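Local atomic coordinates of Acarbose/maltose binding protein GacH (Streptomyces glaucescens, PDB entry 3K01), a protein that binds acarbose and an acarbose homolog as the solute receptor of an ABC transporter, and probably binds maltose-type sugars as well. Residues G102-L107 and S301-G305; N71-K75 and D97-Y103. All blocks are in the same frame, centred on the assembly; numbering follows the deposited sequence.

From the N terminus, the chain first closes in contact 2. Helix 67-79 (N71-K75) meets the end of helix 92-100 and the turn after it (D97-Y103), and strand 87-91 lies within that short loop. Contact 1 opens with G102 and Y103, which end contact 2, and closes a loop of almost 200 residues when S301-G305, around the end of strand 293-302, comes back to it. The two contacts are in series, neither nested nor crossed. They share G102 and Y103, and their centres are about 9 Å apart. L104 packs on F98 and the Y303 ring on F74. Together they tie two helices, the segment after helix 92-100 and a late strand into one part of the fold.

Contact 1. Residues G102-L107 and S301-G305; sequences GYLAPL and SVYAG
A105 and V302 join their backbones where G102-L107 meets the end of strand 293-302. A105 N gives its hydrogen to V302 O at 2.8 Å, and A304 N gives its own to Y103 O at 2.9 Å. Both bonds are nearly straight. They frame L104 and Y303, whose CA atoms are 4.7 Å apart. This is the pattern of an antiparallel non-hydrogen-bonded pair, limited to a single bridge. Water 1 extends the link by accepting from V302 N, and it probably donates to A105 O.

The L104 side chain can be followed outward. Its CB lies 3.9 Å from V302 O. CG is anti to the carbonyl carbon (chi1 -57°) and packs on F98 of helix 92-100. From there the chain forks. L104 CD2 rests on S301 CB at 3.8 Å, and CD1 also lies against S301 CB. In the S301 conformer described here, the hydroxyl is hydrogen-bonded to Y134 O and T90 OG1.

V302 splits its methyls between two partners. V302 CG1 meets A105 CB at 4.0 Å, and V302 CG2 meets L107 CD2, also at 4.0 Å. The V302 side chain also packs on L309, S312 and V316 of helix 309-320. The Y303 ring presents an edge to Y103 O, with Y303 CD1 at 3.4 Å, and G305 N lies over the centre of one ring face.

The chemistry is thus divided. Backbone bonds and one water fix the alignment, while apolar contacts of L104, A105 and L107 with S301 and V302 accompany them. The segment after helix 92-100 is thereby docked on the sheet by main-chain pairing.

Contact 2. Residues N71-K75 and D97-Y103; sequences NAKFK and DFASIGY
This is a helix-to-helix contact with an aromatic pair beside a cluster of charged and amide groups. It joins N71-K75 of helix 67-79 to D97-Y103, the last turn of helix 92-100 and the loop that follows. Helix 67-79 belongs to a beta-alpha-beta crossover from strand 58-64 to strand 87-91, and helix 92-100 follows directly.

In the aromatic pair, F74 CD2 stands 3.5 Å above the plane of the F98 ring, over its middle. The two ring planes are turned 48° apart, so the pair is oblique. F74 CE2 also reaches Y103 CB at 3.8 Å. K75 CE comes to the F98 ring from its edge.

Beside it, the D97 carboxylate takes a partner on each oxygen. K75 NZ makes a salt bridge to D97 OD1 at 2.8 Å, on the syn side. N71 ND2 bonds to D97 OD2 at 3.0 Å, on the anti side and almost straight (170°). Both donors are tilted somewhat from the carboxylate plane. K75 runs fully extended beyond CG, which carries its ammonium group across to D97. On the way K75 CE touches I101 CD1 at 3.8 Å. The two bonds should restrain the carboxylate, and the lysine charge would favour its ionised form.

Water 2 lies 2.6 Å from Y103 OH, at the ring edge, and donates a weak bond to K75 O. Helix 92-100 ends in a Schellman motif with G102 as the C-prime residue. F98 O receives both I101 N and Y103 N, from opposite faces of its plane.

F74 and F98 both pack on M88 of strand 87-91. F98 also touches T90, and A99 and S100 meet Y129 of strand 128-129.

Contact 1. Residues G102-L107 and S301-G305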
# COMPACT_ATOMS: atom_id res chain seq x y z
N GLY A 102 0.54 -1.71 -22.96
CA GLY A 102 0.33 -2.89 -23.78
C GLY A 102 1.11 -4.12 -23.33
O GLY A 102 1.23 -5.11 -24.07
N TYR A 103 1.67 -4.12 -22.12
CA TYR A 103 2.55 -5.22 -21.72
C TYR A 103 1.92 -6.36 -20.91
O TYR A 103 2.61 -7.34 -20.61
CB TYR A 103 3.75 -4.68 -20.95
CG TYR A 103 4.70 -3.80 -21.72
CD1 TYR A 103 4.82 -3.89 -23.10
CD2 TYR A 103 5.51 -2.92 -21.03
CE1 TYR A 103 5.74 -3.03 -23.78
CE2 TYR A 103 6.42 -2.10 -21.68
CZ TYR A 103 6.52 -2.16 -23.04
OH TYR A 103 7.42 -1.34 -23.71
N LEU A 104 0.63 -6.23 -20.57
CA LEU A 104 -0.05 -7.27 -19.79
C LEU A 104 -1.12 -7.98 -20.58
O LEU A 104 -1.91 -7.34 -21.29
CB LEU A 104 -0.61 -6.71 -18.47
CG LEU A 104 0.40 -6.03 -17.53
CD1 LEU A 104 -0.30 -5.66 -16.22
CD2 LEU A 104 1.61 -6.91 -17.29
N ALA A 105 -1.17 -9.30 -20.42
CA ALA A 105 -2.24 -10.09 -21.03
C ALA A 105 -3.55 -9.89 -20.30
O ALA A 105 -3.59 -9.92 -19.07
CB ALA A 105 -1.86 -11.57 -20.97
N PRO A 106 -4.66 -9.70 -21.02
CA PRO A 106 -5.93 -9.61 -20.30
C PRO A 106 -6.36 -10.99 -19.79
O PRO A 106 -6.14 -12.00 -20.47
CB PRO A 106 -6.90 -9.13 -21.39
CG PRO A 106 -6.32 -9.66 -22.67
CD PRO A 106 -4.82 -9.55 -22.49
N LEU A 107 -6.97 -11.04 -18.62
CA LEU A 107 -7.26 -12.29 -17.97
C LEU A 107 -8.74 -12.63 -17.95
O LEU A 107 -9.11 -13.73 -17.55
CB LEU A 107 -6.69 -12.28 -16.54
CG LEU A 107 -5.18 -12.07 -16.42
CD1 LEU A 107 -4.75 -12.14 -14.96
CD2 LEU A 107 -4.37 -13.07 -17.24
N SER A 301 0.73 -10.64 -12.55
CA SER A 301 0.27 -10.40 -13.91
C SER A 301 1.02 -11.28 -14.89
O SER A 301 2.11 -11.77 -14.61
CB SER A 301 0.50 -8.94 -14.26
OG SER A 301 -0.26 -8.12 -13.40
N VAL A 302 0.42 -11.46 -16.06
CA VAL A 302 0.98 -12.28 -17.12
C VAL A 302 1.43 -11.33 -18.23
O VAL A 302 0.69 -10.43 -18.62
CB VAL A 302 -0.08 -13.26 -17.65
CG1 VAL A 302 0.48 -14.04 -18.84
CG2 VAL A 302 -0.56 -14.22 -16.54
N TYR A 303 2.66 -11.52 -18.70
CA TYR A 303 3.18 -10.72 -19.80
C TYR A 303 2.39 -10.97 -21.08
O TYR A 303 2.15 -12.12 -21.47
CB TYR A 303 4.65 -11.06 -19.96
CG TYR A 303 5.29 -10.57 -21.24
CD1 TYR A 303 5.19 -9.23 -21.65
CD2 TYR A 303 6.02 -11.44 -22.03
CE1 TYR A 303 5.80 -8.79 -22.83
CE2 TYR A 303 6.65 -11.00 -23.21
CZ TYR A 303 6.52 -9.69 -23.59
OH TYR A 303 7.11 -9.24 -24.77
N ALA A 304 2.02 -9.89 -21.76
CA ALA A 304 1.18 -9.98 -22.97
C ALA A 304 1.80 -10.86 -24.03
O ALA A 304 1.08 -11.53 -24.76
CB ALA A 304 0.90 -8.58 -23.53
N GLY A 305 3.13 -10.83 -24.14
CA GLY A 305 3.83 -11.59 -25.20
C GLY A 305 4.30 -12.96 -24.75
O GLY A 305 5.10 -13.60 -25.45
O HOH W 1 -2.08 -10.32 -16.77

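Contact 2. Residues N71-K75 and D97-Y103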
# COMPACT_ATOMS: atom_id res chain seq x y z
N ASN A 71 10.33 -2.43 -12.04
CA ASN A 71 9.47 -1.73 -13.00
C ASN A 71 10.21 -1.45 -14.30
O ASN A 71 9.74 -1.79 -15.39
CB ASN A 71 8.88 -0.47 -12.36
CG ASN A 71 7.87 0.24 -13.25
OD1 ASN A 71 8.22 0.78 -14.28
ND2 ASN A 71 6.61 0.28 -12.83
N ALA A 72 11.40 -0.85 -14.19
CA ALA A 72 12.20 -0.55 -15.36
C ALA A 72 12.70 -1.82 -16.06
O ALA A 72 12.70 -1.88 -17.28
CB ALA A 72 13.37 0.36 -14.98
N LYS A 73 13.09 -2.83 -15.30
CA LYS A 73 13.60 -4.05 -15.91
C LYS A 73 12.50 -4.70 -16.77
O LYS A 73 12.75 -5.16 -17.88
CB LYS A 73 14.08 -5.01 -14.83
CG LYS A 73 14.87 -6.21 -15.34
CD LYS A 73 15.14 -7.22 -14.23
CE LYS A 73 15.93 -8.45 -14.70
NZ LYS A 73 17.29 -8.11 -15.18
N PHE A 74 11.27 -4.71 -16.25
CA PHE A 74 10.17 -5.34 -16.97
C PHE A 74 9.82 -4.54 -18.21
O PHE A 74 9.67 -5.10 -19.31
CB PHE A 74 8.93 -5.52 -16.08
CG PHE A 74 7.75 -6.09 -16.80
CD1 PHE A 74 7.75 -7.44 -17.14
CD2 PHE A 74 6.68 -5.29 -17.18
CE1 PHE A 74 6.66 -8.00 -17.81
CE2 PHE A 74 5.59 -5.83 -17.86
CZ PHE A 74 5.59 -7.19 -18.18
N LYS A 75 9.75 -3.22 -18.07
CA LYS A 75 9.44 -2.40 -19.23
C LYS A 75 10.49 -2.52 -20.32
O LYS A 75 10.16 -2.54 -21.50
CB LYS A 75 9.26 -0.94 -18.82
CG LYS A 75 7.97 -0.68 -18.08
CD LYS A 75 7.83 0.82 -17.79
CE LYS A 75 6.51 1.10 -17.09
NZ LYS A 75 6.33 2.55 -16.83
N ASP A 97 -0.03 0.87 -14.93
CA ASP A 97 1.20 1.35 -15.57
C ASP A 97 1.53 0.40 -16.73
O ASP A 97 1.59 0.80 -17.91
CB ASP A 97 2.31 1.41 -14.50
CG ASP A 97 3.60 2.02 -14.99
OD1 ASP A 97 3.64 2.57 -16.11
OD2 ASP A 97 4.57 1.94 -14.20
N PHE A 98 1.71 -0.88 -16.44
CA PHE A 98 2.12 -1.84 -17.48
C PHE A 98 0.99 -2.08 -18.48
O PHE A 98 1.26 -2.23 -19.67
CB PHE A 98 2.49 -3.18 -16.84
CG PHE A 98 3.70 -3.15 -15.92
CD1 PHE A 98 4.72 -2.20 -16.03
CD2 PHE A 98 3.83 -4.15 -14.99
CE1 PHE A 98 5.82 -2.25 -15.14
CE2 PHE A 98 4.91 -4.21 -14.12
CZ PHE A 98 5.91 -3.26 -14.20
N ALA A 99 -0.26 -2.15 -18.03
CA ALA A 99 -1.35 -2.43 -18.98
C ALA A 99 -1.53 -1.27 -19.95
O ALA A 99 -1.87 -1.50 -21.14
CB ALA A 99 -2.64 -2.73 -18.25
N SER A 100 -1.34 -0.04 -19.47
CA SER A 100 -1.54 1.13 -20.30
C SER A 100 -0.58 1.21 -21.45
O SER A 100 -0.84 1.98 -22.40
CB SER A 100 -1.42 2.42 -19.47
OG SER A 100 -0.07 2.65 -19.12
N ILE A 101 0.54 0.49 -21.37
CA ILE A 101 1.53 0.44 -22.47
C ILE A 101 1.60 -0.92 -23.15
O ILE A 101 2.54 -1.23 -23.87
CB ILE A 101 2.91 0.97 -22.05
CG1 ILE A 101 3.46 0.17 -20.87
CG2 ILE A 101 2.81 2.46 -21.70
CD1 ILE A 101 4.86 0.62 -20.44
N GLY A 102 0.54 -1.71 -22.96
CA GLY A 102 0.33 -2.89 -23.78
C GLY A 102 1.11 -4.12 -23.33
O GLY A 102 1.23 -5.11 -24.07
N TYR A 103 1.67 -4.12 -22.12
CA TYR A 103 2.55 -5.22 -21.72
C TYR A 103 1.92 -6.36 -20.91
O TYR A 103 2.61 -7.34 -20.61
CB TYR A 103 3.75 -4.68 -20.95
CG TYR A 103 4.70 -3.80 -21.72
CD1 TYR A 103 4.82 -3.89 -23.10
CD2 TYR A 103 5.51 -2.92 -21.03
CE1 TYR A 103 5.74 -3.03 -23.78
CE2 TYR A 103 6.42 -2.10 -21.68
CZ TYR A 103 6.52 -2.16 -23.04
OH TYR A 103 7.42 -1.34 -23.71
O HOH W 2 8.92 0.41 -22.43